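Local coordinates for endo-beta-1,4-glucanase (cellulase B) (Bacillus halodurans, PDB 4V2X), which probably hydrolyses beta-glucans such as xyloglucan and beta-1,3-1,4-glucan, joining a family 5 catalytic module to Ig-like and CBM46 modules in one chain, at residues 455-460 with 479-484; 402-407 with 447-452; 504-509 with 534-539. One frame throughout, in Å; residues are numbered along the deposited sequence.

Interaction 1: residues 455-460 with 479-484; sequences GTLGTN and TYRTPV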
loop_
_atom_site.group_PDB
_atom_site.type_symbol
_atom_site.label_atom_id
_atom_site.label_comp_id
_atom_site.label_asym_id
_atom_site.label_seq_id
_atom_site.Cartn_x
_atom_site.Cartn_y
_atom_site.Cartn_z
ATOM N N GLY A 455 -20.973 42.896 -46.918
ATOM C CA GLY A 455 -21.357 41.508 -47.167
ATOM C C GLY A 455 -20.227 40.620 -47.661
ATOM O O GLY A 455 -20.480 39.526 -48.175
ATOM N N THR A 456 -18.984 41.084 -47.520
ATOM C CA THR A 456 -17.813 40.266 -47.806
ATOM C C THR A 456 -17.858 39.083 -46.849
ATOM O O THR A 456 -18.131 39.268 -45.672
ATOM C CB THR A 456 -16.516 41.057 -47.564
ATOM O OG1 THR A 456 -16.539 42.261 -48.344
ATOM C CG2 THR A 456 -15.292 40.233 -47.932
ATOM N N LEU A 457 -17.601 37.875 -47.345
ATOM C CA LEU A 457 -17.733 36.677 -46.510
ATOM C C LEU A 457 -16.545 36.543 -45.568
ATOM O O LEU A 457 -15.424 36.910 -45.919
ATOM C CB LEU A 457 -17.866 35.423 -47.376
ATOM C CG LEU A 457 -19.060 35.432 -48.335
ATOM C CD1 LEU A 457 -19.115 34.140 -49.140
ATOM C CD2 LEU A 457 -20.366 35.656 -47.590
ATOM N N GLY A 458 -16.808 36.026 -44.370
ATOM C CA GLY A 458 -15.785 35.853 -43.350
ATOM C C GLY A 458 -15.861 36.979 -42.342
ATOM O O GLY A 458 -16.886 37.667 -42.231
ATOM N N THR A 459 -14.770 37.184 -41.618
ATOM C CA THR A 459 -14.754 38.152 -40.528
ATOM C C THR A 459 -14.636 39.573 -41.063
ATOM O O THR A 459 -13.637 39.919 -41.692
ATOM C CB THR A 459 -13.607 37.861 -39.540
ATOM O OG1 THR A 459 -13.743 36.527 -39.031
ATOM C CG2 THR A 459 -13.636 38.853 -38.379
ATOM N N ASN A 460 -15.656 40.387 -40.792
ATOM C CA ASN A 460 -15.731 41.771 -41.268
ATOM C C ASN A 460 -15.098 42.747 -40.294
ATOM O O ASN A 460 -14.568 43.776 -40.692
ATOM C CB ASN A 460 -17.194 42.195 -41.470
ATOM C CG ASN A 460 -17.976 41.225 -42.331
ATOM O OD1 ASN A 460 -18.938 40.602 -41.865
ATOM N ND2 ASN A 460 -17.562 41.080 -43.585
ATOM N N THR A 479 -19.752 37.503 -41.769
ATOM C CA THR A 479 -20.798 37.327 -42.762
ATOM C C THR A 479 -20.636 35.956 -43.399
ATOM O O THR A 479 -19.526 35.564 -43.752
ATOM C CB THR A 479 -20.731 38.416 -43.843
ATOM O OG1 THR A 479 -20.912 39.698 -43.227
ATOM C CG2 THR A 479 -21.807 38.202 -44.888
ATOM N N TYR A 480 -21.746 35.232 -43.535
ATOM C CA TYR A 480 -21.718 33.887 -44.100
ATOM C C TYR A 480 -22.862 33.646 -45.085
ATOM O O TYR A 480 -23.883 34.345 -45.072
ATOM C CB TYR A 480 -21.775 32.841 -42.981
ATOM C CG TYR A 480 -23.155 32.661 -42.369
ATOM C CD1 TYR A 480 -23.653 33.576 -41.446
ATOM C CD2 TYR A 480 -23.967 31.594 -42.731
ATOM C CE1 TYR A 480 -24.912 33.424 -40.895
ATOM C CE2 TYR A 480 -25.226 31.433 -42.180
ATOM C CZ TYR A 480 -25.690 32.353 -41.256
ATOM O OH TYR A 480 -26.946 32.212 -40.702
ATOM N N ARG A 481 -22.654 32.652 -45.953
ATOM C CA ARG A 481 -23.722 32.034 -46.739
ATOM C C ARG A 481 -23.672 30.539 -46.476
ATOM O O ARG A 481 -22.697 30.028 -45.926
ATOM C CB ARG A 481 -23.527 32.237 -48.236
ATOM C CG ARG A 481 -22.844 33.520 -48.638
ATOM C CD ARG A 481 -22.592 33.530 -50.132
ATOM N NE ARG A 481 -23.838 33.363 -50.879
ATOM C CZ ARG A 481 -24.044 32.468 -51.845
ATOM N NH1 ARG A 481 -23.081 31.641 -52.235
ATOM N NH2 ARG A 481 -25.226 32.417 -52.445
ATOM N N THR A 482 -24.704 29.828 -46.906
ATOM C CA THR A 482 -24.709 28.379 -46.769
ATOM C C THR A 482 -23.427 27.823 -47.400
ATOM O O THR A 482 -23.105 28.161 -48.546
ATOM C CB THR A 482 -25.960 27.751 -47.415
ATOM O OG1 THR A 482 -27.112 28.108 -46.642
ATOM C CG2 THR A 482 -25.853 26.227 -47.464
ATOM N N PRO A 483 -22.678 27.004 -46.644
ATOM C CA PRO A 483 -21.491 26.384 -47.223
ATOM C C PRO A 483 -21.897 25.302 -48.205
ATOM O O PRO A 483 -22.965 24.710 -48.061
ATOM C CB PRO A 483 -20.755 25.787 -46.019
ATOM C CG PRO A 483 -21.667 25.912 -44.849
ATOM C CD PRO A 483 -22.973 26.481 -45.299
ATOM N N VAL A 484 -21.052 25.067 -49.202
ATOM C CA VAL A 484 -21.364 24.143 -50.275
ATOM C C VAL A 484 -20.216 23.162 -50.402
ATOM O O VAL A 484 -19.061 23.569 -50.497
ATOM C CB VAL A 484 -21.564 24.878 -51.620
ATOM C CG1 VAL A 484 -21.974 23.898 -52.710
ATOM C CG2 VAL A 484 -22.607 25.978 -51.480
#

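Interaction 2: residues 402-407 with 447-452; sequences DRIADA and VLSAIA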
loop_
_atom_site.group_PDB
_atom_site.type_symbol
_atom_site.label_atom_id
_atom_site.label_comp_id
_atom_site.label_asym_id
_atom_site.label_seq_id
_atom_site.Cartn_x
_atom_site.Cartn_y
_atom_site.Cartn_z
ATOM N N ASP A 402 -29.482 38.813 -45.997
ATOM C CA ASP A 402 -30.566 39.083 -45.046
ATOM C C ASP A 402 -30.442 40.473 -44.463
ATOM O O ASP A 402 -29.345 41.013 -44.345
ATOM C CB ASP A 402 -30.558 38.081 -43.887
ATOM C CG ASP A 402 -31.134 36.735 -44.269
ATOM O OD1 ASP A 402 -31.481 36.543 -45.449
ATOM O OD2 ASP A 402 -31.249 35.872 -43.377
ATOM N N ARG A 403 -31.573 41.044 -44.080
ATOM C CA ARG A 403 -31.568 42.303 -43.352
ATOM C C ARG A 403 -30.826 42.103 -42.037
ATOM O O ARG A 403 -31.063 41.131 -41.329
ATOM C CB ARG A 403 -32.997 42.775 -43.094
ATOM C CG ARG A 403 -33.098 44.114 -42.372
ATOM C CD ARG A 403 -34.469 44.756 -42.561
ATOM N NE ARG A 403 -35.521 43.748 -42.650
ATOM C CZ ARG A 403 -35.993 43.054 -41.618
ATOM N NH1 ARG A 403 -35.528 43.263 -40.387
ATOM N NH2 ARG A 403 -36.938 42.138 -41.814
ATOM N N ILE A 404 -29.912 43.015 -41.725
ATOM C CA ILE A 404 -29.138 42.927 -40.489
ATOM C C ILE A 404 -30.009 43.391 -39.320
ATOM O O ILE A 404 -30.569 44.481 -39.361
ATOM C CB ILE A 404 -27.839 43.753 -40.593
ATOM C CG1 ILE A 404 -26.916 43.109 -41.633
ATOM C CG2 ILE A 404 -27.148 43.866 -39.231
ATOM C CD1 ILE A 404 -25.698 43.936 -41.987
ATOM N N ALA A 405 -30.150 42.541 -38.306
ATOM C CA ALA A 405 -30.943 42.862 -37.124
ATOM C C ALA A 405 -30.050 43.081 -35.907
ATOM O O ALA A 405 -28.830 42.908 -35.973
ATOM C CB ALA A 405 -31.934 41.748 -36.843
ATOM N N ASP A 406 -30.672 43.466 -34.795
ATOM C CA ASP A 406 -29.966 43.545 -33.520
ATOM C C ASP A 406 -29.494 42.148 -33.140
ATOM O O ASP A 406 -30.214 41.164 -33.342
ATOM C CB ASP A 406 -30.869 44.088 -32.412
ATOM C CG ASP A 406 -31.339 45.509 -32.666
ATOM O OD1 ASP A 406 -30.829 46.183 -33.586
ATOM O OD2 ASP A 406 -32.236 45.958 -31.924
ATOM N N ALA A 407 -28.267 42.061 -32.630
ATOM C CA ALA A 407 -27.727 40.818 -32.122
ATOM C C ALA A 407 -27.750 40.874 -30.608
ATOM O O ALA A 407 -27.206 41.806 -30.012
ATOM C CB ALA A 407 -26.302 40.623 -32.611
ATOM N N VAL A 447 -24.888 49.271 -35.914
ATOM C CA VAL A 447 -23.480 49.012 -35.592
ATOM C C VAL A 447 -22.957 47.843 -36.421
ATOM O O VAL A 447 -21.874 47.914 -36.996
ATOM C CB VAL A 447 -23.286 48.701 -34.092
ATOM C CG1 VAL A 447 -21.843 48.288 -33.806
ATOM C CG2 VAL A 447 -23.684 49.901 -33.236
ATOM N N LEU A 448 -23.734 46.767 -36.480
ATOM C CA LEU A 448 -23.353 45.586 -37.242
ATOM C C LEU A 448 -23.337 45.885 -38.739
ATOM O O LEU A 448 -22.450 45.429 -39.453
ATOM C CB LEU A 448 -24.294 44.417 -36.925
ATOM C CG LEU A 448 -24.290 43.971 -35.457
ATOM C CD1 LEU A 448 -25.430 43.001 -35.179
ATOM C CD2 LEU A 448 -22.961 43.344 -35.068
ATOM N N SER A 449 -24.312 46.664 -39.196
ATOM C CA SER A 449 -24.352 47.106 -40.589
ATOM C C SER A 449 -23.124 47.952 -40.946
ATOM O O SER A 449 -22.548 47.775 -42.010
ATOM C CB SER A 449 -25.647 47.877 -40.871
ATOM O OG SER A 449 -25.684 48.316 -42.213
ATOM N N ALA A 450 -22.706 48.843 -40.052
ATOM C CA ALA A 450 -21.488 49.631 -40.283
ATOM C C ALA A 450 -20.247 48.748 -40.423
ATOM O O ALA A 450 -19.379 49.011 -41.258
ATOM C CB ALA A 450 -21.291 50.651 -39.178
ATOM N N ILE A 451 -20.171 47.694 -39.615
ATOM C CA ILE A 451 -19.047 46.767 -39.677
ATOM C C ILE A 451 -19.121 45.882 -40.915
ATOM O O ILE A 451 -18.105 45.639 -41.563
ATOM C CB ILE A 451 -18.993 45.864 -38.420
ATOM C CG1 ILE A 451 -18.703 46.707 -37.177
ATOM C CG2 ILE A 451 -17.940 44.771 -38.580
ATOM C CD1 ILE A 451 -18.945 45.990 -35.861
ATOM N N ALA A 452 -20.325 45.414 -41.244
ATOM C CA ALA A 452 -20.502 44.325 -42.204
ATOM C C ALA A 452 -21.514 44.571 -43.334
ATOM O O ALA A 452 -22.015 43.608 -43.906
ATOM C CB ALA A 452 -20.902 43.073 -41.441
#

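Interaction 3: residues 504-509 with 534-539; sequences NSLATM and FSPSYD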
loop_
_atom_site.group_PDB
_atom_site.type_symbol
_atom_site.label_atom_id
_atom_site.label_comp_id
_atom_site.label_asym_id
_atom_site.label_seq_id
_atom_site.Cartn_x
_atom_site.Cartn_y
_atom_site.Cartn_z
ATOM N N ASN A 504 -17.929 30.464 -43.222
ATOM C CA ASN A 504 -18.228 29.597 -42.082
ATOM C C ASN A 504 -16.994 28.951 -41.480
ATOM O O ASN A 504 -15.987 28.745 -42.159
ATOM C CB ASN A 504 -19.198 28.488 -42.486
ATOM C CG ASN A 504 -20.562 29.017 -42.846
ATOM O OD1 ASN A 504 -21.394 29.239 -41.968
ATOM N ND2 ASN A 504 -20.799 29.230 -44.140
ATOM N N SER A 505 -17.101 28.636 -40.190
ATOM C CA SER A 505 -16.089 27.879 -39.471
ATOM C C SER A 505 -16.685 26.528 -39.088
ATOM O O SER A 505 -17.797 26.469 -38.559
ATOM C CB SER A 505 -15.666 28.639 -38.216
ATOM O OG SER A 505 -14.814 27.862 -37.397
ATOM N N LEU A 506 -15.954 25.451 -39.363
ATOM C CA LEU A 506 -16.452 24.111 -39.067
ATOM C C LEU A 506 -16.290 23.803 -37.590
ATOM O O LEU A 506 -15.217 24.000 -37.035
ATOM C CB LEU A 506 -15.701 23.071 -39.899
ATOM C CG LEU A 506 -16.102 21.602 -39.699
ATOM C CD1 LEU A 506 -17.504 21.333 -40.216
ATOM C CD2 LEU A 506 -15.097 20.693 -40.386
ATOM N N ALA A 507 -17.349 23.285 -36.966
ATOM C CA ALA A 507 -17.313 22.891 -35.558
ATOM C C ALA A 507 -16.988 21.404 -35.384
ATOM O O ALA A 507 -16.081 21.039 -34.634
ATOM C CB ALA A 507 -18.638 23.221 -34.891
ATOM N N THR A 508 -17.731 20.556 -36.077
ATOM C CA THR A 508 -17.504 19.112 -35.988
ATOM C C THR A 508 -18.196 18.382 -37.150
ATOM O O THR A 508 -18.882 18.998 -37.979
ATOM C CB THR A 508 -17.923 18.567 -34.592
ATOM O OG1 THR A 508 -17.587 17.168 -34.458
ATOM C CG2 THR A 508 -19.404 18.807 -34.339
ATOM N N MET A 509 -17.957 17.080 -37.230
ATOM C CA MET A 509 -18.467 16.259 -38.316
ATOM C C MET A 509 -18.939 14.934 -37.742
ATOM O O MET A 509 -18.205 14.288 -36.998
ATOM C CB MET A 509 -17.378 15.996 -39.355
ATOM C CG MET A 509 -17.871 15.226 -40.574
ATOM S SD MET A 509 -16.565 14.465 -41.557
ATOM C CE MET A 509 -16.100 13.081 -40.517
ATOM N N PHE A 534 -10.815 14.260 -39.592
ATOM C CA PHE A 534 -11.149 15.194 -40.651
ATOM C C PHE A 534 -10.550 16.549 -40.323
ATOM O O PHE A 534 -10.206 16.815 -39.171
ATOM C CB PHE A 534 -12.667 15.339 -40.765
ATOM C CG PHE A 534 -13.285 15.997 -39.566
ATOM C CD1 PHE A 534 -13.645 15.241 -38.461
ATOM C CD2 PHE A 534 -13.458 17.377 -39.523
ATOM C CE1 PHE A 534 -14.201 15.838 -37.344
ATOM C CE2 PHE A 534 -14.002 17.978 -38.401
ATOM C CZ PHE A 534 -14.378 17.214 -37.321
ATOM N N SER A 535 -10.444 17.416 -41.321
ATOM C CA SER A 535 -9.926 18.765 -41.106
ATOM C C SER A 535 -10.418 19.723 -42.188
ATOM O O SER A 535 -10.405 19.380 -43.361
ATOM C CB SER A 535 -8.394 18.738 -41.098
ATOM O OG SER A 535 -7.850 20.029 -40.854
ATOM N N PRO A 536 -10.841 20.933 -41.799
ATOM C CA PRO A 536 -11.165 21.915 -42.820
ATOM C C PRO A 536 -9.888 22.598 -43.285
ATOM O O PRO A 536 -9.082 23.003 -42.452
ATOM C CB PRO A 536 -12.066 22.902 -42.081
ATOM C CG PRO A 536 -11.610 22.836 -40.665
ATOM C CD PRO A 536 -11.082 21.448 -40.435
ATOM N N SER A 537 -9.700 22.692 -44.599
ATOM C CA SER A 537 -8.601 23.449 -45.176
ATOM C C SER A 537 -9.183 24.710 -45.794
ATOM O O SER A 537 -9.591 24.720 -46.958
ATOM C CB SER A 537 -7.872 22.623 -46.237
ATOM O OG SER A 537 -7.191 21.538 -45.635
ATOM N N TYR A 538 -9.226 25.770 -44.995
ATOM C CA TYR A 538 -9.918 26.993 -45.377
ATOM C C TYR A 538 -9.267 27.679 -46.573
ATOM O O TYR A 538 -9.964 28.104 -47.492
ATOM C CB TYR A 538 -9.998 27.950 -44.187
ATOM C CG TYR A 538 -10.857 27.420 -43.069
ATOM C CD1 TYR A 538 -12.232 27.321 -43.225
ATOM C CD2 TYR A 538 -10.298 27.000 -41.865
ATOM C CE1 TYR A 538 -13.027 26.826 -42.216
ATOM C CE2 TYR A 538 -11.092 26.504 -40.847
ATOM C CZ TYR A 538 -12.456 26.422 -41.032
ATOM O OH TYR A 538 -13.264 25.940 -40.045
ATOM N N ASP A 539 -7.940 27.763 -46.566
ATOM C CA ASP A 539 -7.202 28.408 -47.657
ATOM C C ASP A 539 -7.272 27.598 -48.952
ATOM O O ASP A 539 -7.356 28.168 -50.039
ATOM C CB ASP A 539 -5.741 28.640 -47.257
ATOM C CG ASP A 539 -5.598 29.612 -46.091
ATOM O OD1 ASP A 539 -6.507 30.449 -45.879
ATOM O OD2 ASP A 539 -4.572 29.539 -45.383
HETATM O O HOH W 1 -12.656 24.985 -37.852
#

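Interaction 1: residues 455-460 with 479-484
The hydroxyl of Thr-479 donates to the side-chain oxygen of Asn-460, with OG1 2.6 Å from OD1. The donor comes in at a C=O...donor angle of 125° and is tilted somewhat from the carbonyl plane. The other end of the same amide is also held. Asn-460 ND2 donates to Thr-456 O at 2.8 Å, and this oxygen lies close to the amide plane. Two bonds, one at each end, therefore fix which way round the Asn-460 amide sits. The backbones add an antiparallel hydrogen-bonded pair, Gly-458 with Thr-479. Gly-458 N reaches Thr-479 O at 2.8 Å, and Thr-479 N returns to Gly-458 O at 2.9 Å. At the backbone angles of Gly-458 a CB would run into the carbonyl oxygen of Leu-457, so the lack of a side chain matters here.

Thr-479 fills the middle of the contact. Its OG1 is anti to the carbonyl carbon (chi1 -61°). This turns the hydroxyl to Asn-460 and leaves CG2 on the loop, 3.8 Å from Gly-455 O. Its CB rests on Thr-456 O at 3.3 Å. Further out, the Leu-457 methyls lie against the aliphatic part of Arg-481. CD2 meets Arg-481 CG at 3.4 Å, and CD1 lies near both CG and CD. The two side chains pass at a slant.

This is the open end of the beta hairpin 458-467/473-480, where the chain leaves the Ig-like module for the CBM46 module. Strand 395-399 runs beside 473-480, and Tyr-480 bonds to Leu-398 through the backbone. Gln-400 bonds Gly-455 O. Helix 445-452 covers Asn-460 and Thr-479 with Ala-452.

Interaction 2: residues 402-407 with 447-452
Ile-404 meets Leu-448 and Ser-449 of helix 445-452. This is apolar packing inside the Ig-like module, a beta sandwich. The loop between strands 395-399 and 407-412 lies against the helix that links strands 440-443 and 458-467. The nearest CA atoms, of Ile-404 and Ser-449, are 6.4 Å apart, and side chains fill most of the distance.

Ile-404 uses both of its branches. CG2 sits anti to the backbone N (chi1 -67°, measured to CG1) and touches Leu-448 CB at 3.7 Å. The other branch runs out extended through CG1 (chi2 171°). Its CD1 comes down on the helix backbone, 3.7 Å from Ser-449 CA. The same methyl lies 4.2 Å from Ala-452 O, three residues further on. The isoleucine thus reaches from Leu-448 to Ala-452. CG2 sits chiefly on Leu-448, while CD1 serves Ser-449 and the carbonyl of Ala-452.

Leu-448 answers from the helix. Its side chain runs obliquely to that of Ile-404. The two meet at the leucine CB and not at its end. The end of Leu-448 goes past Ile-404 to the later part of the loop. There CD1 lies 3.5 Å from Ala-405 O. Ala-407 turns its methyl toward the helix just where the loop enters strand 407-412.

The polar tie at this place lies beside the contact: Asp-406 OD1 accepts the backbone N-H of Ala-445 at the start of the helix. On the sheet side of the helix, Val-477 of strand 473-480 receives Leu-448 and Ala-452. The loop side of Leu-448 closes with its CD1 against Ala-407 CB, at 3.6 Å.

Interaction 3: residues 504-509 with 534-539
Met-509 lays its CB over the centre of one face of the Phe-534 ring. The CH-pi distance is 3.7 Å from CB to the ring centroid, 9° off the normal. SD lies oblique to the ring, a Met-aromatic contact, and the bend at chi3 (74°) turns CE to 3.9 Å from Phe-534 CD1. The ring thus sits in a hollow made by Met-509, the backbone at Thr-508 and Leu-506. Leu-506 CD2 reaches Phe-534 CE2 at 3.5 Å. That methyl is also the bump between Phe-534 and Pro-536, and lies 4.1 Å from Pro-536 CD. With an alanine here instead of Phe-534, Met-509 CB would probably lose the ring face it packs on, and a gap would open toward Leu-506.

Further along, Tyr-538 puts its hydroxyl into the notch beside Leu-506. Leu-506 N donates to Tyr-538 OH at 2.8 Å, approaching the ring at its edge. A water donates to Leu-506 O; its short approach to the hydroxyl is doubtful. Pro-536 CB packs on one face of the tyrosine ring.

Strands 506-513 and 534-537 run nearly antiparallel, 152° between directions, with axes 8.4 Å apart. Within this chain they are the edge strands of the CBM46 antiparallel sheet. They meet through side chains, without backbone pairing, like facing layers of a beta sandwich. Ala-507 and Thr-508 form a classic beta bulge opposite His-563 of strand 556-564. Phe-562 of that strand and Leu-545 of strand 542-545 extend the core around Met-509.

The three contacts follow one another along the chain, so none encloses or crosses another. Past the catalytic barrel, interaction 2 comes first. It closes the loop from 402 to 452 and brings the loop before strand 407-412 onto helix 445-452. Interaction 1 then closes the span 455-484, across the open end of hairpin 458-467/473-480, at the exit from the Ig-like module. It touches interaction 2 directly, where Ile-451 O packs on Asn-460 CB. Interaction 3 closes the span from 504 to 539 in the CBM46 module, packing its two edge strands against each other through side chains. It meets interaction 1 through Asn-504, whose ND2 probably bonds Arg-481 O. Interactions 2 and 3 do not touch; interaction 1 lies between them.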